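Local coordinates for uncharacterized conserved protein (Methanopyrus kandleri AV19, PDB 2QYA) that is of unknown function, a conserved archaeal protein of the DUF424 family whose crystal assembly is a pair of identical chains, at residues Ile74-Gly78 / Glu79-Ser83; Gly89-Arg92 / Glu93-Gly97. The protein carries 2 engineered substitutions. All blocks are in the same frame, centred on the assembly; numbering follows the deposited sequence.

Contact 1: Ile74-Gly78 / Glu79-Ser83; sequences INALG and ELACS
The methyl group of A76 lies over A81, its CB 4.1 Å from the CB of A81 and 3.8 Å from that residue's carbonyl O, where strand 71-77 turns into helix 79-87. The two run in roughly opposite directions, the axes of the short segments 144° apart and only 6.4 Å from one another at the closest. Alanine suits both places, because a single methyl on each side lets helix and strand come this close. A81 CB also rests 3.5 Å from the carbonyl O of L77, and L21 of the neighbouring strand 16-23 packs against both alanines. The leucine side chain of L77 points away from the helix and packs on L26 and I40. C82 fills the next position along the helix: its sulfur, anti to the carbonyl carbon (chi1 -68°), lies 3.7 Å from the carbonyl O of A76. G78 makes the turn as the N-cap, with a positive phi of 115° that glycine tolerates readily. Its carbonyl O receives the N-H of C82 at 2.9 Å, the first turn's i to i+4 bond. Having no side chain, G78 cannot cap the helix with one; instead the D23 carboxylate accepts bonds from the N-H groups of L80 and A81. A negative group at this helix end would probably be stabilised by the helix dipole, so in this largely buried turn D23 serves the N-H groups of L80 and A81 while G78 O serves that of C82.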
# COMPACT_ATOMS: atom_id res chain seq x y z
N ILE A 74 -1.32 -4.73 -5.53
CA ILE A 74 -1.56 -6.16 -5.33
C ILE A 74 -0.25 -6.88 -5.11
O ILE A 74 0.74 -6.67 -5.83
CB ILE A 74 -2.31 -6.80 -6.53
CG1 ILE A 74 -3.64 -6.07 -6.77
CG2 ILE A 74 -2.49 -8.35 -6.35
CD1 ILE A 74 -4.16 -6.17 -8.16
N ASN A 75 -0.24 -7.71 -4.08
CA ASN A 75 0.87 -8.57 -3.74
C ASN A 75 0.27 -9.97 -3.57
O ASN A 75 -0.63 -10.15 -2.77
CB ASN A 75 1.51 -8.15 -2.42
CG ASN A 75 1.34 -6.67 -2.10
OD1 ASN A 75 0.80 -6.32 -1.05
ND2 ASN A 75 1.78 -5.78 -3.02
N ALA A 76 0.78 -10.93 -4.35
CA ALA A 76 0.37 -12.33 -4.24
C ALA A 76 1.58 -13.25 -4.09
O ALA A 76 2.56 -13.14 -4.82
CB ALA A 76 -0.52 -12.71 -5.43
N LEU A 77 1.52 -14.11 -3.08
CA LEU A 77 2.56 -15.07 -2.79
C LEU A 77 1.98 -16.51 -2.75
O LEU A 77 1.11 -16.83 -1.91
CB LEU A 77 3.25 -14.72 -1.47
CG LEU A 77 4.40 -15.64 -1.02
CD1 LEU A 77 5.69 -15.48 -1.88
CD2 LEU A 77 4.68 -15.49 0.49
N GLY A 78 2.51 -17.37 -3.63
CA GLY A 78 2.06 -18.76 -3.76
C GLY A 78 1.43 -19.07 -5.10
O GLY A 78 0.93 -18.20 -5.80
N GLU A 79 1.44 -20.36 -5.43
CA GLU A 79 0.93 -20.87 -6.69
C GLU A 79 -0.55 -20.59 -6.86
O GLU A 79 -0.98 -20.09 -7.89
CB GLU A 79 1.21 -22.39 -6.75
CG GLU A 79 0.56 -23.12 -7.91
CD GLU A 79 1.15 -24.50 -8.14
OE1 GLU A 79 1.81 -25.04 -7.21
OE2 GLU A 79 0.94 -25.05 -9.25
N LEU A 80 -1.35 -20.94 -5.85
CA LEU A 80 -2.77 -20.65 -5.87
C LEU A 80 -3.05 -19.16 -5.88
O LEU A 80 -3.86 -18.69 -6.66
CB LEU A 80 -3.44 -21.30 -4.64
CG LEU A 80 -4.93 -21.59 -4.73
CD1 LEU A 80 -5.18 -22.67 -5.79
CD2 LEU A 80 -5.54 -21.99 -3.35
N ALA A 81 -2.36 -18.40 -5.02
CA ALA A 81 -2.53 -16.92 -4.99
C ALA A 81 -2.22 -16.23 -6.33
O ALA A 81 -2.92 -15.29 -6.73
CB ALA A 81 -1.69 -16.29 -3.86
N CYS A 82 -1.18 -16.68 -7.02
CA CYS A 82 -0.87 -16.05 -8.30
C CYS A 82 -1.87 -16.46 -9.38
O CYS A 82 -2.22 -15.64 -10.26
CB CYS A 82 0.58 -16.30 -8.69
SG CYS A 82 1.67 -15.43 -7.55
N SER A 83 -2.36 -17.69 -9.28
CA SER A 83 -3.38 -18.19 -10.20
C SER A 83 -4.67 -17.42 -10.03
O SER A 83 -5.42 -17.24 -10.98
CB SER A 83 -3.60 -19.70 -10.00
OG SER A 83 -4.61 -19.94 -9.03

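Contact 2: Gly89-Arg92 / Glu93-Gly97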
# COMPACT_ATOMS: atom_id res chain seq x y z
N GLY A 89 -7.96 -11.84 -14.35
CA GLY A 89 -7.63 -11.13 -15.59
C GLY A 89 -6.66 -9.98 -15.37
O GLY A 89 -6.57 -9.06 -16.18
N LEU A 90 -5.92 -10.04 -14.26
CA LEU A 90 -5.12 -8.93 -13.83
C LEU A 90 -3.67 -9.05 -14.31
O LEU A 90 -2.97 -8.04 -14.44
CB LEU A 90 -5.18 -8.82 -12.30
CG LEU A 90 -6.02 -7.74 -11.58
CD1 LEU A 90 -7.07 -7.01 -12.41
CD2 LEU A 90 -6.64 -8.33 -10.32
N ALA A 91 -3.25 -10.28 -14.56
CA ALA A 91 -1.89 -10.57 -15.02
C ALA A 91 -1.93 -11.79 -15.94
O ALA A 91 -2.82 -12.62 -15.81
CB ALA A 91 -0.98 -10.84 -13.83
N ARG A 92 -0.97 -11.86 -16.88
CA ARG A 92 -0.78 -13.05 -17.73
C ARG A 92 0.04 -14.08 -16.96
O ARG A 92 0.87 -13.73 -16.12
CB ARG A 92 -0.02 -12.72 -19.03
CG ARG A 92 -0.66 -11.71 -20.01
CD ARG A 92 0.17 -11.62 -21.34
NE ARG A 92 1.61 -11.45 -21.11
CZ ARG A 92 2.26 -10.28 -21.10
NH1 ARG A 92 1.62 -9.14 -21.32
NH2 ARG A 92 3.58 -10.24 -20.88
N GLU A 93 -0.17 -15.35 -17.27
CA GLU A 93 0.58 -16.40 -16.61
C GLU A 93 2.07 -16.14 -16.69
O GLU A 93 2.77 -16.37 -15.71
CB GLU A 93 0.23 -17.79 -17.17
CG GLU A 93 -1.23 -18.17 -16.89
CD GLU A 93 -1.54 -19.64 -17.18
OE1 GLU A 93 -2.50 -19.90 -17.96
OE2 GLU A 93 -0.81 -20.52 -16.63
N ASP A 94 2.54 -15.64 -17.84
CA ASP A 94 4.00 -15.42 -18.04
C ASP A 94 4.60 -14.23 -17.30
O ASP A 94 5.84 -14.06 -17.27
CB ASP A 94 4.40 -15.46 -19.53
CG ASP A 94 3.78 -14.33 -20.37
OD1 ASP A 94 3.22 -13.35 -19.85
OD2 ASP A 94 3.89 -14.43 -21.61
N GLU A 95 3.73 -13.42 -16.69
CA GLU A 95 4.14 -12.22 -15.95
C GLU A 95 4.43 -12.52 -14.49
O GLU A 95 5.09 -11.73 -13.80
CB GLU A 95 3.06 -11.14 -16.07
CG GLU A 95 3.07 -10.39 -17.41
CD GLU A 95 1.93 -9.40 -17.55
OE1 GLU A 95 0.77 -9.78 -17.38
OE2 GLU A 95 2.18 -8.22 -17.86
N ILE A 96 3.95 -13.66 -14.01
CA ILE A 96 4.10 -14.01 -12.61
C ILE A 96 5.58 -14.20 -12.30
O ILE A 96 6.29 -14.90 -13.02
CB ILE A 96 3.29 -15.29 -12.26
CG1 ILE A 96 1.80 -15.10 -12.57
CG2 ILE A 96 3.54 -15.75 -10.82
CD1 ILE A 96 1.16 -13.75 -12.08
N GLY A 97 6.08 -13.57 -11.24
CA GLY A 97 7.46 -13.78 -10.86
C GLY A 97 7.58 -14.94 -9.89
O GLY A 97 6.78 -15.87 -9.92
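One face of the R92 guanidinium is covered by the E95 carboxylate, whose CD sits 3.6 Å above its centre with the two planes 16° apart, while the D94 carboxylate meets it at an edge, turned almost perpendicular (86°). The two acids therefore use the arginine differently. D94 OD1 takes the N-H of R92 NE at 2.8 Å through its syn lone pair, and a weak bond from NH2 reaches the same oxygen. E95 OE2 lies 3.6 Å from R92 NH1, well out of the guanidinium plane: a long salt bridge of charges alone, with no N-H directed at it. Its other oxygen, OE1, is held by the backbone N of R92 at 2.8 Å and a nearly straight 174°, on the anti lone pair. This bond, with the stacking on R92, helps set the carboxylate's rotation, and a bend at chi3 folds the arginine back over it. In return the N-H of E95 bonds to the carbonyl O of R92, at 2.9 Å, closing the short 3-10 turn 93-95. Beneath these charged groups A91 CB touches I96 CD1 at 4.0 Å; I96 is partly exposed and also meets C82, P103 and V105, which suits a branched apolar side chain. Arginine is apt here for offering both an N-H edge and a flat face. With two carboxylates so near, its positive charge probably eases their mutual repulsion and favours their ionised forms on this exposed turn.

Overall arrangement
From the N terminus, the chain first lays down strands 6-13 and 16-23, then adds helix 52-66 before reaching strand 71-77, inside the mixed sheet between 16-23 and 103-109. Contact 1 closes the tight turn from that strand into helix 79-87. The helix ends in a Schellman motif at G89, and contact 2 then closes a second short turn in the loop leading to strand 97-98, outermost on that side of the sheet within this chain. The two are in series, neither nested nor crossed, with centres about 10 Å apart. They touch through C82 and I96 and through I74 and L90, so the surface loop is packed back onto the helix and sheet. N75, on strand 71-77, packs on T13 of the second subunit.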